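Local coordinates for protein 11S globulin subunit beta (PDB 2E9Q) that serves as a seed storage protein of pumpkin, a nutrient reservoir built of two cupin domains and assembled into hexamers, at residues Glu49-Asp54 and Val63-His68. Numbering follows the deposited sequence. Where two conformers were deposited one is given.
Sequences EVWDQD and VNMIRH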
ATOM      1  N   GLU A  49      10.340 -26.401  12.038  1.00 34.88           N
ATOM      2  CA  GLU A  49       9.282 -26.898  11.186  1.00 41.27           C
ATOM      3  C   GLU A  49       8.663 -25.711  10.437  1.00 47.52           C
ATOM      4  O   GLU A  49       8.478 -24.625  11.017  1.00 37.49           O
ATOM      5  CB  GLU A  49       8.232 -27.606  12.038  1.00 40.18           C
ATOM      6  CG  GLU A  49       8.751 -28.876  12.722  1.00 51.11           C
ATOM      7  CD  GLU A  49       7.712 -29.505  13.627  1.00 52.77           C
ATOM      8  OE1 GLU A  49       7.533 -29.021  14.767  1.00 53.09           O
ATOM      9  OE2 GLU A  49       7.058 -30.472  13.190  1.00 57.69           O
ATOM     10  N   VAL A  50       8.354 -25.918   9.155  1.00 40.36           N
ATOM     11  CA  VAL A  50       7.776 -24.866   8.321  1.00 39.22           C
ATOM     12  C   VAL A  50       6.498 -25.301   7.619  1.00 40.92           C
ATOM     13  O   VAL A  50       6.423 -26.413   7.089  1.00 41.73           O
ATOM     14  CB  VAL A  50       8.785 -24.403   7.259  1.00 39.97           C
ATOM     15  CG1 VAL A  50       8.223 -23.234   6.485  1.00 41.17           C
ATOM     16  CG2 VAL A  50      10.100 -24.015   7.926  1.00 46.81           C
ATOM     17  N   TRP A  51       5.489 -24.435   7.626  1.00 38.31           N
ATOM     18  CA  TRP A  51       4.233 -24.753   6.967  1.00 41.17           C
ATOM     19  C   TRP A  51       4.369 -24.460   5.469  1.00 39.66           C
ATOM     20  O   TRP A  51       5.365 -23.873   5.033  1.00 39.77           O
ATOM     21  CB  TRP A  51       3.071 -23.963   7.577  1.00 38.68           C
ATOM     22  CG  TRP A  51       2.440 -24.629   8.768  1.00 40.11           C
ATOM     23  CD1 TRP A  51       1.207 -25.224   8.823  1.00 34.81           C
ATOM     24  CD2 TRP A  51       2.994 -24.737  10.089  1.00 35.93           C
ATOM     25  NE1 TRP A  51       0.956 -25.686  10.098  1.00 40.71           N
ATOM     26  CE2 TRP A  51       2.035 -25.400  10.892  1.00 40.26           C
ATOM     27  CE3 TRP A  51       4.207 -24.334  10.670  1.00 37.69           C
ATOM     28  CZ2 TRP A  51       2.254 -25.670  12.257  1.00 48.04           C
ATOM     29  CZ3 TRP A  51       4.424 -24.604  12.027  1.00 43.98           C
ATOM     30  CH2 TRP A  51       3.450 -25.267  12.801  1.00 40.10           C
ATOM     31  N   ASP A  52       3.382 -24.878   4.687  1.00 38.17           N
ATOM     32  CA  ASP A  52       3.445 -24.693   3.238  1.00 39.81           C
ATOM     33  C   ASP A  52       3.077 -23.295   2.779  1.00 32.52           C
ATOM     34  O   ASP A  52       1.911 -22.955   2.702  1.00 37.47           O
ATOM     35  CB  ASP A  52       2.550 -25.717   2.537  1.00 43.38           C
ATOM     36  CG  ASP A  52       2.652 -25.637   1.019  1.00 50.28           C
ATOM     37  OD1 ASP A  52       3.702 -25.211   0.497  1.00 50.39           O
ATOM     38  OD2 ASP A  52       1.680 -26.019   0.345  1.00 54.14           O
ATOM     39  N   GLN A  53       4.091 -22.496   2.470  1.00 38.30           N
ATOM     40  CA  GLN A  53       3.888 -21.129   2.013  1.00 51.81           C
ATOM     41  C   GLN A  53       2.967 -21.079   0.788  1.00 52.84           C
ATOM     42  O   GLN A  53       2.164 -20.152   0.650  1.00 45.55           O
ATOM     43  CB  GLN A  53       5.234 -20.480   1.676  1.00 47.67           C
ATOM     44  CG  GLN A  53       6.238 -21.461   1.086  1.00 66.31           C
ATOM     45  CD  GLN A  53       6.901 -22.320   2.158  1.00 73.22           C
ATOM     46  OE1 GLN A  53       7.855 -21.890   2.810  1.00 82.51           O
ATOM     47  NE2 GLN A  53       6.386 -23.531   2.358  1.00 81.26           N
ATOM     48  N   ASP A  54       3.070 -22.078  -0.089  1.00 49.79           N
ATOM     49  CA  ASP A  54       2.225 -22.107  -1.283  1.00 45.00           C
ATOM     50  C   ASP A  54       0.806 -22.630  -1.035  1.00 41.64           C
ATOM     51  O   ASP A  54       0.022 -22.792  -1.971  1.00 43.99           O
ATOM     52  CB  ASP A  54       2.906 -22.906  -2.397  1.00 55.27           C
ATOM     53  CG  ASP A  54       4.279 -22.360  -2.749  1.00 60.52           C
ATOM     54  OD1 ASP A  54       4.407 -21.140  -2.994  1.00 61.10           O
ATOM     55  OD2 ASP A  54       5.240 -23.160  -2.781  1.00 79.65           O
ATOM     56  N   VAL A  63       1.114 -15.245   4.136  1.00 43.70           N
ATOM     57  CA  VAL A  63       1.573 -15.552   5.473  1.00 54.38           C
ATOM     58  C   VAL A  63       2.477 -16.777   5.436  1.00 55.60           C
ATOM     59  O   VAL A  63       2.415 -17.587   4.502  1.00 53.38           O
ATOM     60  CB  VAL A  63       0.379 -15.836   6.437  1.00 54.45           C
ATOM     61  CG1 VAL A  63      -0.685 -14.764   6.282  1.00 57.50           C
ATOM     62  CG2 VAL A  63      -0.209 -17.204   6.166  1.00 43.54           C
ATOM     63  N   ASN A  64       3.323 -16.886   6.451  1.00 44.75           N
ATOM     64  CA  ASN A  64       4.225 -18.013   6.608  1.00 42.31           C
ATOM     65  C   ASN A  64       4.135 -18.372   8.083  1.00 49.09           C
ATOM     66  O   ASN A  64       3.893 -17.500   8.928  1.00 48.76           O
ATOM     67  CB  ASN A  64       5.668 -17.626   6.291  1.00 50.16           C
ATOM     68  CG  ASN A  64       5.841 -17.081   4.893  1.00 60.58           C
ATOM     69  OD1 ASN A  64       5.394 -15.971   4.580  1.00 65.43           O
ATOM     70  ND2 ASN A  64       6.499 -17.856   4.041  1.00 53.17           N
ATOM     71  N   MET A  65       4.313 -19.651   8.389  1.00 46.79           N
ATOM     72  CA  MET A  65       4.278 -20.131   9.768  1.00 40.97           C
ATOM     73  C   MET A  65       5.486 -21.034   9.990  1.00 45.06           C
ATOM     74  O   MET A  65       5.759 -21.939   9.197  1.00 50.15           O
ATOM     75  CB  MET A  65       2.993 -20.921  10.027  0.50 45.58           C
ATOM     76  CG  MET A  65       2.716 -21.225  11.499  0.50 40.77           C
ATOM     77  SD  MET A  65       2.186 -19.767  12.425  0.50 56.03           S
ATOM     78  CE  MET A  65       0.607 -19.466  11.672  0.50 47.28           C
ATOM     79  N   ILE A  66       6.207 -20.782  11.073  1.00 43.37           N
ATOM     80  CA  ILE A  66       7.392 -21.546  11.418  1.00 33.31           C
ATOM     81  C   ILE A  66       7.322 -21.885  12.902  1.00 41.16           C
ATOM     82  O   ILE A  66       6.856 -21.075  13.709  1.00 40.02           O
ATOM     83  CB  ILE A  66       8.651 -20.716  11.157  1.00 39.97           C
ATOM     84  CG1 ILE A  66       8.711 -20.345   9.679  1.00 48.14           C
ATOM     85  CG2 ILE A  66       9.895 -21.472  11.587  1.00 40.72           C
ATOM     86  CD1 ILE A  66       9.853 -19.429   9.332  1.00 53.84           C
ATOM     87  N   ARG A  67       7.751 -23.094  13.257  1.00 46.20           N
ATOM     88  CA  ARG A  67       7.759 -23.507  14.655  1.00 39.11           C
ATOM     89  C   ARG A  67       9.163 -23.965  15.003  1.00 49.91           C
ATOM     90  O   ARG A  67       9.733 -24.851  14.356  1.00 44.57           O
ATOM     91  CB  ARG A  67       6.749 -24.629  14.921  1.00 40.67           C
ATOM     92  CG  ARG A  67       6.774 -25.161  16.371  1.00 41.13           C
ATOM     93  CD  ARG A  67       5.569 -26.048  16.672  1.00 39.86           C
ATOM     94  NE  ARG A  67       5.478 -27.157  15.723  1.00 44.51           N
ATOM     95  CZ  ARG A  67       4.393 -27.899  15.526  1.00 45.03           C
ATOM     96  NH1 ARG A  67       4.425 -28.882  14.634  1.00 53.77           N
ATOM     97  NH2 ARG A  67       3.276 -27.667  16.206  1.00 48.29           N
ATOM     98  N   HIS A  68       9.731 -23.330  16.019  1.00 45.43           N
ATOM     99  CA  HIS A  68      11.065 -23.664  16.463  1.00 39.17           C
ATOM    100  C   HIS A  68      11.000 -24.402  17.784  1.00 44.78           C
ATOM    101  O   HIS A  68      10.265 -24.024  18.692  1.00 44.74           O
ATOM    102  CB  HIS A  68      11.895 -22.397  16.641  1.00 49.23           C
ATOM    103  CG  HIS A  68      12.388 -21.805  15.359  1.00 44.58           C
ATOM    104  ND1 HIS A  68      12.299 -20.459  15.078  1.00 43.06           N
ATOM    105  CD2 HIS A  68      13.041 -22.364  14.315  1.00 40.78           C
ATOM    106  CE1 HIS A  68      12.880 -20.216  13.917  1.00 46.54           C
ATOM    107  NE2 HIS A  68      13.339 -21.357  13.433  1.00 47.77           N
TER
HETATM  108  O   HOH W   1       9.489 -27.080  15.945  1.00 40.00           O
HETATM  109  O   HOH W   2       5.031 -20.991   5.782  1.00 38.96           O
HETATM  110  O   HOH W   3       2.538 -17.384   1.543  1.00 51.77           O
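Arg67 and Glu49 run side by side off neighbouring antiparallel strands and join in a salt bridge, Arg67 NE donating to Glu49 OE1, 2.9 Å away. The bond is bent, 139° at the hydrogen, and OE1 is met from above the carboxylate plane; weak bonds from Arg67 NH1 reach both carboxylate oxygens. The rim of the indole points at one face of the Arg67 guanidinium, Trp51 CH2 lying over its centre, 3.9 Å from Arg67 CZ, with the two planes 59° apart. Arg67 CB passes the edge of the indole, 3.7 Å from Trp51 CZ3, and the chain, leaving the backbone with CG trans to N (chi1 177°), bends at chi3 to turn to the glutamate. In the conformer described, Met65 CG sits over a face of the Trp51 ring in a CH-pi contact, 3.8 Å from the centroid of the six-membered ring. Without the guanidinium, as with an alanine at Arg67, Glu49 would probably lose this charge partner, though Arg40 would remain, and the rim of Trp51 would lose its cover. Beneath the side chains, Glu49 and Arg67 form a hydrogen-bonded pair, Trp51 N donates to Met65 O at 3.0 Å, and a water links Trp51 O to Met65 N. Farther out, Arg40 takes Glu49 OE2 in a second salt bridge, Tyr348 OH bonds Arg67 NH2, and the carbonyl of Gln35 holds Trp51 NE1. Val376 of the second cupin domain touches Trp51 and Met65. These are adjacent strands, 46-50 and 63-70, in an antiparallel sheet of the N-terminal cupin beta-barrel, joined through the helix 56-61.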